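Local structure of 2,3-dihydroxybenzoate-AMP ligase (Bacillus subtilis, 1MDB) at residues A[77-82]-A[116-121]; A[142-145]-A[150-153]; A[461-466]-A[531-536]. The protein belongs to the ANL superfamily of AMP-binding enzymes, pairing a large N-terminal alpha/beta portion with a small C-terminal domain. One frame throughout, in Å; residues are numbered along the deposited sequence.

Overall arrangement
From the N terminus, strand 77-80 comes first; the chain then passes through helix 86-98 and strand 101-104 before helix 111-120 returns to it, closing interaction 1 over 33 intervening residues. Strand 125-132 follows, and helix 137-147 leads into interaction 2, a short closure in which 150-153 folds back on the helix end. The two lie in series, with centres 11 Å apart, and join through packing of C118 on L151, tying two neighbouring helices to one sheet. Interaction 3 opens much later, when helix 522-534 returns to strand 455-465 in the C-terminal domain; its nearest atoms are about 21 Å from either of the others. None nests or crosses.

Interaction 1 of 3, residues A[77-82]-A[116-121]; sequences RVVVQL and YFCEFA. With SO4 (sulfate ion), chain B.
R77 donates from NE to the carbonyl oxygen of A121, just after the helical residues 116-120, at 2.9 Å from NE to O and with an N-H...O angle of 154°. The donor lies in the carbonyl plane, while the oxygen sits slightly tilted from the guanidinium plane. NH2 adds a weak second bond to the same oxygen, 3.4 Å from NH2 to A121 O, which places the oxygen at the NE/NH2 edge of the guanidinium. The arginine is bent twice, at chi2 (71°) and chi3 (72°), and its aliphatic part rests against the A121 methyl: R77 CB and CG each lie 4.0 Å from A121 CB. The other terminal nitrogen, NH1, has its stronger partner in the K75 carbonyl oxygen and makes weak bonds to two oxygens of a sulfate ion, probably from the crystallisation liquor and also bound by K3 N.

Strand 77-80 lies between strands 101-104 and 125-132, all three parallel, and helix 111-120 connects the outer two as a beta-alpha-beta crossover that packs on the middle strand. Alternation along the strand sends V79 toward this helix, whereas V78 and V80 meet helix 86-98. With CG1 of V79 anti to the backbone N, the CG2 branch is the one that touches: it comes 3.7 Å from C118 SG and 4.3 Å from F117 CB. The sulfur stands beside its own backbone N, on the flank of the helix near V79. F117 presents its CB to the valine, its ring packing edge-to-face with H109. A121 N is bonded in turn to F117 O, 3.1 Å away.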
loop_
_atom_site.group_PDB
_atom_site.type_symbol
_atom_site.label_atom_id
_atom_site.label_comp_id
_atom_site.label_asym_id
_atom_site.label_seq_id
_atom_site.Cartn_x
_atom_site.Cartn_y
_atom_site.Cartn_z
ATOM N N ARG A 77 -18.125 0.013 12.605
ATOM C CA ARG A 77 -17.247 -0.087 11.454
ATOM C C ARG A 77 -17.938 0.520 10.251
ATOM O O ARG A 77 -19.155 0.384 10.072
ATOM C CB ARG A 77 -16.863 -1.540 11.166
ATOM C CG ARG A 77 -15.675 -2.003 11.983
ATOM C CD ARG A 77 -16.062 -2.162 13.439
ATOM N NE ARG A 77 -16.926 -3.326 13.617
ATOM C CZ ARG A 77 -17.493 -3.669 14.768
ATOM N NH1 ARG A 77 -17.288 -2.926 15.852
ATOM N NH2 ARG A 77 -18.249 -4.765 14.840
ATOM N N VAL A 78 -17.162 1.220 9.434
ATOM C CA VAL A 78 -17.713 1.846 8.246
ATOM C C VAL A 78 -16.804 1.591 7.068
ATOM O O VAL A 78 -15.678 2.093 7.013
ATOM C CB VAL A 78 -17.901 3.363 8.459
ATOM C CG1 VAL A 78 -18.398 4.021 7.188
ATOM C CG2 VAL A 78 -18.895 3.599 9.601
ATOM N N VAL A 79 -17.293 0.789 6.128
ATOM C CA VAL A 79 -16.526 0.465 4.938
ATOM C C VAL A 79 -16.476 1.690 4.046
ATOM O O VAL A 79 -17.512 2.183 3.588
ATOM C CB VAL A 79 -17.153 -0.707 4.161
ATOM C CG1 VAL A 79 -16.258 -1.100 2.983
ATOM C CG2 VAL A 79 -17.345 -1.897 5.086
ATOM N N VAL A 80 -15.265 2.197 3.833
ATOM C CA VAL A 80 -15.038 3.368 2.989
ATOM C C VAL A 80 -14.359 2.903 1.695
ATOM O O VAL A 80 -13.295 2.282 1.723
ATOM C CB VAL A 80 -14.122 4.416 3.701
ATOM C CG1 VAL A 80 -14.031 5.696 2.869
ATOM C CG2 VAL A 80 -14.657 4.737 5.093
ATOM N N GLN A 81 -14.989 3.172 0.564
ATOM C CA GLN A 81 -14.423 2.789 -0.729
ATOM C C GLN A 81 -14.481 3.982 -1.681
ATOM O O GLN A 81 -15.284 4.010 -2.615
ATOM C CB GLN A 81 -15.187 1.594 -1.318
ATOM C CG GLN A 81 -14.706 1.165 -2.705
ATOM C CD GLN A 81 -15.513 0.009 -3.275
ATOM O OE1 GLN A 81 -16.722 -0.079 -3.057
ATOM N NE2 GLN A 81 -14.854 -0.870 -4.024
ATOM N N LEU A 82 -13.614 4.959 -1.438
ATOM C CA LEU A 82 -13.568 6.179 -2.248
ATOM C C LEU A 82 -12.307 6.292 -3.085
ATOM O O LEU A 82 -11.262 5.769 -2.722
ATOM C CB LEU A 82 -13.668 7.411 -1.343
ATOM C CG LEU A 82 -14.983 7.578 -0.580
ATOM C CD1 LEU A 82 -14.874 8.748 0.378
ATOM C CD2 LEU A 82 -16.132 7.770 -1.573
ATOM N N TYR A 116 -18.163 -9.149 1.770
ATOM C CA TYR A 116 -17.374 -9.794 2.808
ATOM C C TYR A 116 -16.979 -8.780 3.883
ATOM O O TYR A 116 -17.214 -8.997 5.076
ATOM C CB TYR A 116 -16.127 -10.413 2.187
ATOM C CG TYR A 116 -15.127 -10.913 3.202
ATOM C CD1 TYR A 116 -15.449 -11.954 4.069
ATOM C CD2 TYR A 116 -13.865 -10.338 3.302
ATOM C CE1 TYR A 116 -14.538 -12.408 5.010
ATOM C CE2 TYR A 116 -12.944 -10.782 4.238
ATOM C CZ TYR A 116 -13.287 -11.816 5.089
ATOM O OH TYR A 116 -12.389 -12.255 6.033
ATOM N N PHE A 117 -16.384 -7.665 3.459
ATOM C CA PHE A 117 -15.975 -6.620 4.397
ATOM C C PHE A 117 -17.149 -6.136 5.259
ATOM O O PHE A 117 -16.989 -5.898 6.459
ATOM C CB PHE A 117 -15.398 -5.412 3.638
ATOM C CG PHE A 117 -14.198 -5.732 2.776
ATOM C CD1 PHE A 117 -13.834 -4.882 1.735
ATOM C CD2 PHE A 117 -13.425 -6.865 3.007
ATOM C CE1 PHE A 117 -12.719 -5.156 0.932
ATOM C CE2 PHE A 117 -12.311 -7.147 2.212
ATOM C CZ PHE A 117 -11.958 -6.291 1.174
ATOM N N CYS A 118 -18.322 -5.978 4.647
ATOM C CA CYS A 118 -19.496 -5.489 5.369
ATOM C C CYS A 118 -20.037 -6.511 6.362
ATOM O O CYS A 118 -20.462 -6.151 7.466
ATOM C CB CYS A 118 -20.603 -5.076 4.385
ATOM S SG CYS A 118 -20.265 -3.560 3.433
ATOM N N GLU A 119 -20.026 -7.784 5.971
ATOM C CA GLU A 119 -20.505 -8.860 6.843
ATOM C C GLU A 119 -19.548 -9.047 8.014
ATOM O O GLU A 119 -19.907 -8.865 9.171
ATOM C CB GLU A 119 -20.575 -10.178 6.076
ATOM C CG GLU A 119 -21.963 -10.663 5.735
ATOM C CD GLU A 119 -21.933 -12.062 5.150
ATOM O OE1 GLU A 119 -21.520 -12.995 5.871
ATOM O OE2 GLU A 119 -22.309 -12.231 3.973
ATOM N N PHE A 120 -18.324 -9.438 7.682
ATOM C CA PHE A 120 -17.276 -9.665 8.663
ATOM C C PHE A 120 -17.187 -8.520 9.673
ATOM O O PHE A 120 -17.322 -8.735 10.874
ATOM C CB PHE A 120 -15.950 -9.837 7.930
ATOM C CG PHE A 120 -14.828 -10.332 8.792
ATOM C CD1 PHE A 120 -15.018 -11.394 9.668
ATOM C CD2 PHE A 120 -13.561 -9.780 8.676
ATOM C CE1 PHE A 120 -13.955 -11.902 10.413
ATOM C CE2 PHE A 120 -12.487 -10.283 9.418
ATOM C CZ PHE A 120 -12.685 -11.343 10.285
ATOM N N ALA A 121 -16.975 -7.303 9.185
ATOM C CA ALA A 121 -16.871 -6.147 10.063
ATOM C C ALA A 121 -18.219 -5.696 10.631
ATOM O O ALA A 121 -18.270 -4.786 11.466
ATOM C CB ALA A 121 -16.210 -4.998 9.318
HETATM S S SO4 B . -17.617 -4.499 19.453
HETATM O O1 SO4 B . -17.495 -5.217 18.168
HETATM O O2 SO4 B . -16.283 -4.332 20.066
HETATM O O3 SO4 B . -18.221 -3.172 19.217
HETATM O O4 SO4 B . -18.493 -5.269 20.361
#

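Interaction 2 of 3, residues A[142-145]-A[150-153]; sequences RQVQ and TLKN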
loop_
_atom_site.group_PDB
_atom_site.type_symbol
_atom_site.label_atom_id
_atom_site.label_comp_id
_atom_site.label_asym_id
_atom_site.label_seq_id
_atom_site.Cartn_x
_atom_site.Cartn_y
_atom_site.Cartn_z
ATOM N N ARG A 142 -26.107 -1.612 -4.797
ATOM C CA ARG A 142 -27.332 -2.377 -4.961
ATOM C C ARG A 142 -27.043 -3.856 -4.861
ATOM O O ARG A 142 -27.816 -4.605 -4.266
ATOM C CB ARG A 142 -28.000 -2.052 -6.299
ATOM C CG ARG A 142 -28.461 -0.607 -6.382
ATOM C CD ARG A 142 -29.281 -0.310 -7.623
ATOM N NE ARG A 142 -29.559 1.117 -7.690
ATOM C CZ ARG A 142 -28.825 1.989 -8.369
ATOM N NH1 ARG A 142 -27.770 1.582 -9.067
ATOM N NH2 ARG A 142 -29.114 3.277 -8.310
ATOM N N GLN A 143 -25.926 -4.283 -5.438
ATOM C CA GLN A 143 -25.556 -5.686 -5.374
ATOM C C GLN A 143 -25.276 -6.065 -3.925
ATOM O O GLN A 143 -25.709 -7.118 -3.444
ATOM C CB GLN A 143 -24.321 -5.945 -6.247
ATOM C CG GLN A 143 -24.641 -5.933 -7.730
ATOM C CD GLN A 143 -23.416 -6.048 -8.608
ATOM O OE1 GLN A 143 -23.487 -6.582 -9.716
ATOM N NE2 GLN A 143 -22.291 -5.535 -8.131
ATOM N N VAL A 144 -24.563 -5.198 -3.215
ATOM C CA VAL A 144 -24.252 -5.494 -1.825
ATOM C C VAL A 144 -25.516 -5.604 -0.963
ATOM O O VAL A 144 -25.685 -6.601 -0.260
ATOM C CB VAL A 144 -23.282 -4.448 -1.232
ATOM C CG1 VAL A 144 -22.977 -4.782 0.222
ATOM C CG2 VAL A 144 -21.986 -4.441 -2.042
ATOM N N GLN A 145 -26.411 -4.610 -1.032
ATOM C CA GLN A 145 -27.640 -4.653 -0.235
ATOM C C GLN A 145 -28.474 -5.908 -0.482
ATOM O O GLN A 145 -29.047 -6.471 0.457
ATOM C CB GLN A 145 -28.534 -3.430 -0.489
ATOM C CG GLN A 145 -28.078 -2.138 0.153
ATOM C CD GLN A 145 -29.224 -1.138 0.317
ATOM O OE1 GLN A 145 -30.134 -1.083 -0.507
ATOM N NE2 GLN A 145 -29.172 -0.338 1.382
ATOM N N THR A 150 -29.593 -5.869 5.720
ATOM C CA THR A 150 -29.398 -5.127 6.958
ATOM C C THR A 150 -28.536 -3.863 6.795
ATOM O O THR A 150 -28.569 -2.975 7.649
ATOM C CB THR A 150 -28.777 -6.028 8.031
ATOM O OG1 THR A 150 -27.561 -6.593 7.533
ATOM C CG2 THR A 150 -29.733 -7.153 8.383
ATOM N N LEU A 151 -27.762 -3.787 5.714
ATOM C CA LEU A 151 -26.919 -2.616 5.463
ATOM C C LEU A 151 -27.831 -1.513 4.943
ATOM O O LEU A 151 -28.162 -1.492 3.758
ATOM C CB LEU A 151 -25.851 -2.946 4.412
ATOM C CG LEU A 151 -24.933 -1.798 3.956
ATOM C CD1 LEU A 151 -24.135 -1.290 5.141
ATOM C CD2 LEU A 151 -23.995 -2.280 2.844
ATOM N N LYS A 152 -28.238 -0.592 5.813
ATOM C CA LYS A 152 -29.152 0.468 5.388
ATOM C C LYS A 152 -28.610 1.885 5.263
ATOM O O LYS A 152 -29.351 2.804 4.892
ATOM C CB LYS A 152 -30.388 0.478 6.287
ATOM C CG LYS A 152 -31.322 -0.698 6.027
ATOM C CD LYS A 152 -32.553 -0.652 6.914
ATOM C CE LYS A 152 -32.172 -0.744 8.382
ATOM N NZ LYS A 152 -33.370 -0.886 9.255
ATOM N N ASN A 153 -27.332 2.076 5.572
ATOM C CA ASN A 153 -26.744 3.399 5.442
ATOM C C ASN A 153 -25.713 3.390 4.319
ATOM O O ASN A 153 -24.535 3.118 4.538
ATOM C CB ASN A 153 -26.111 3.839 6.763
ATOM C CG ASN A 153 -27.147 4.026 7.862
ATOM O OD1 ASN A 153 -28.228 4.563 7.617
ATOM N ND2 ASN A 153 -26.821 3.589 9.082
#
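Q145, near the C-terminal end of helix 137-147, turns its side-chain amide onto the backbone of L151: NE2 donates to the L151 carbonyl oxygen at 2.8 Å. Helix 137-147 is the helix of the beta-alpha-beta crossover between the parallel neighbours 125-132 and 154-157, and the bond joins the loop to the helix that it has just left. The N-H...O angle of 133° is well short of straight. NE2 approaches in the plane of the L151 carbonyl, but the oxygen stands 32° out of the glutamine's amide plane, so the amide meets it at a slant. From CG onward the glutamine is extended; CG, set beside the backbone N, also passes 3.7 Å from L151 O, and NE2 comes 4.1 Å from K152 CA.

On the buried side of this bond, V144 and L151 meet as apolar side chains that cross obliquely, with V144 CG1 and L151 CD2 3.8 Å apart. CG1 is the valine branch anti to the backbone N (chi1 180°), and it is this branch that faces the leucine.

Further out, V144 also rests on I114 and T115 of helix 111-120, and L151 on Y126 of strand 125-132, so the pair is buried between helix, loop and sheet. N153 secures the far end of the loop to strand 125-132 and its approach, through a backbone bond with Y126 and from ND2 to the A124 carbonyl oxygen. L151 CD2 completes the junction with the neighbouring helix, packing against C118 SG.

Interaction 3 of 3, residues A[461-466]-A[531-536]; sequences VSMPDQ and EKLLAG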
loop_
_atom_site.group_PDB
_atom_site.type_symbol
_atom_site.label_atom_id
_atom_site.label_comp_id
_atom_site.label_asym_id
_atom_site.label_seq_id
_atom_site.Cartn_x
_atom_site.Cartn_y
_atom_site.Cartn_z
ATOM N N VAL A 461 6.931 -16.793 -13.047
ATOM C CA VAL A 461 6.200 -17.604 -12.088
ATOM C C VAL A 461 6.363 -19.099 -12.331
ATOM O O VAL A 461 6.843 -19.539 -13.384
ATOM C CB VAL A 461 4.683 -17.250 -12.106
ATOM C CG1 VAL A 461 4.496 -15.751 -11.859
ATOM C CG2 VAL A 461 4.067 -17.630 -13.433
ATOM N N SER A 462 5.974 -19.887 -11.341
ATOM C CA SER A 462 6.061 -21.327 -11.470
ATOM C C SER A 462 4.875 -21.818 -12.295
ATOM O O SER A 462 3.856 -21.128 -12.417
ATOM C CB SER A 462 5.997 -21.976 -10.095
ATOM O OG SER A 462 4.719 -21.771 -9.528
ATOM N N MET A 463 5.032 -23.000 -12.880
ATOM C CA MET A 463 3.968 -23.642 -13.646
ATOM C C MET A 463 4.123 -25.129 -13.359
ATOM O O MET A 463 5.238 -25.616 -13.150
ATOM C CB MET A 463 4.093 -23.372 -15.150
ATOM C CG MET A 463 5.243 -24.090 -15.861
ATOM S SD MET A 463 5.238 -23.741 -17.644
ATOM C CE MET A 463 6.494 -24.888 -18.243
ATOM N N PRO A 464 3.006 -25.867 -13.331
ATOM C CA PRO A 464 2.989 -27.312 -13.063
ATOM C C PRO A 464 3.780 -28.179 -14.053
ATOM O O PRO A 464 3.863 -27.874 -15.239
ATOM C CB PRO A 464 1.492 -27.651 -13.092
ATOM C CG PRO A 464 0.827 -26.343 -12.705
ATOM C CD PRO A 464 1.638 -25.342 -13.489
ATOM N N ASP A 465 4.363 -29.260 -13.548
ATOM C CA ASP A 465 5.099 -30.208 -14.383
ATOM C C ASP A 465 5.048 -31.568 -13.699
ATOM O O ASP A 465 5.522 -31.730 -12.575
ATOM C CB ASP A 465 6.551 -29.769 -14.584
ATOM C CG ASP A 465 7.222 -30.505 -15.740
ATOM O OD1 ASP A 465 7.676 -31.655 -15.543
ATOM O OD2 ASP A 465 7.278 -29.933 -16.854
ATOM N N GLN A 466 4.468 -32.544 -14.377
ATOM C CA GLN A 466 4.328 -33.880 -13.813
ATOM C C GLN A 466 5.659 -34.585 -13.543
ATOM O O GLN A 466 5.722 -35.497 -12.722
ATOM C CB GLN A 466 3.456 -34.746 -14.735
ATOM C CG GLN A 466 4.131 -35.150 -16.037
ATOM C CD GLN A 466 3.153 -35.699 -17.067
ATOM O OE1 GLN A 466 2.286 -34.975 -17.565
ATOM N NE2 GLN A 466 3.290 -36.983 -17.392
ATOM N N GLU A 531 -3.806 -22.637 -16.435
ATOM C CA GLU A 531 -4.988 -22.829 -17.275
ATOM C C GLU A 531 -4.592 -23.162 -18.709
ATOM O O GLU A 531 -5.209 -24.011 -19.342
ATOM C CB GLU A 531 -5.859 -21.568 -17.270
ATOM C CG GLU A 531 -6.609 -21.315 -15.966
ATOM C CD GLU A 531 -7.082 -19.871 -15.835
ATOM O OE1 GLU A 531 -7.620 -19.323 -16.823
ATOM O OE2 GLU A 531 -6.918 -19.285 -14.740
ATOM N N LYS A 532 -3.571 -22.482 -19.226
ATOM C CA LYS A 532 -3.123 -22.750 -20.585
ATOM C C LYS A 532 -2.643 -24.192 -20.682
ATOM O O LYS A 532 -2.991 -24.905 -21.622
ATOM C CB LYS A 532 -1.999 -21.797 -20.988
ATOM C CG LYS A 532 -2.448 -20.364 -21.173
ATOM C CD LYS A 532 -1.329 -19.503 -21.732
ATOM C CE LYS A 532 -1.806 -18.077 -21.976
ATOM N NZ LYS A 532 -0.708 -17.172 -22.437
ATOM N N LEU A 533 -1.855 -24.625 -19.704
ATOM C CA LEU A 533 -1.351 -25.992 -19.702
ATOM C C LEU A 533 -2.506 -26.994 -19.710
ATOM O O LEU A 533 -2.476 -27.973 -20.455
ATOM C CB LEU A 533 -0.452 -26.235 -18.487
ATOM C CG LEU A 533 0.892 -25.496 -18.469
ATOM C CD1 LEU A 533 1.690 -25.937 -17.253
ATOM C CD2 LEU A 533 1.677 -25.793 -19.746
ATOM N N LEU A 534 -3.521 -26.745 -18.888
ATOM C CA LEU A 534 -4.682 -27.630 -18.826
ATOM C C LEU A 534 -5.391 -27.680 -20.172
ATOM O O LEU A 534 -5.918 -28.724 -20.563
ATOM C CB LEU A 534 -5.667 -27.162 -17.750
ATOM C CG LEU A 534 -5.349 -27.580 -16.312
ATOM C CD1 LEU A 534 -6.376 -26.990 -15.360
ATOM C CD2 LEU A 534 -5.348 -29.097 -16.215
ATOM N N ALA A 535 -5.400 -26.549 -20.873
ATOM C CA ALA A 535 -6.031 -26.454 -22.182
ATOM C C ALA A 535 -5.459 -27.494 -23.139
ATOM O O ALA A 535 -6.039 -27.765 -24.189
ATOM C CB ALA A 535 -5.835 -25.058 -22.756
ATOM N N GLY A 536 -4.321 -28.075 -22.770
ATOM C CA GLY A 536 -3.695 -29.084 -23.606
ATOM C C GLY A 536 -3.691 -30.453 -22.952
ATOM O O GLY A 536 -4.649 -31.218 -23.080
#
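L533, on helix 522-534, points toward M463 and P464 on strand 455-465. Its CB stands back from the strand and makes no close contact there. CG follows, turned beside the backbone N and anti to the carbonyl carbon (chi1 -68°), which carries the branch point outward from the helix. A chi2 of -176° then sends CD1 forward to the strand, while CD2 meets nothing of 461-466 within 4.2 Å. At the tip CD1 makes the contact: it lies 3.5 Å from P464 O, 3.8 Å from P464 CD, 4.1 Å from M463 CB and 4.2 Å from M463 SD. One methyl therefore settles over the joint between the two residues. The M463 side chain, extended beyond CG, crosses the leucine at about a right angle, whereas P464 lies oblique to it.

M463 also touches I529, one helical turn before L533, and V461 touches K522 and R526, so strand and helix advance in the same sense. R505, on strand 505-508, touches both M463 and L533. The contact is van der Waals packing of the final helix on the three-stranded sheet, one methyl also touching a backbone carbonyl, in the alpha/beta arrangement of the small C-terminal domain of ANL enzymes.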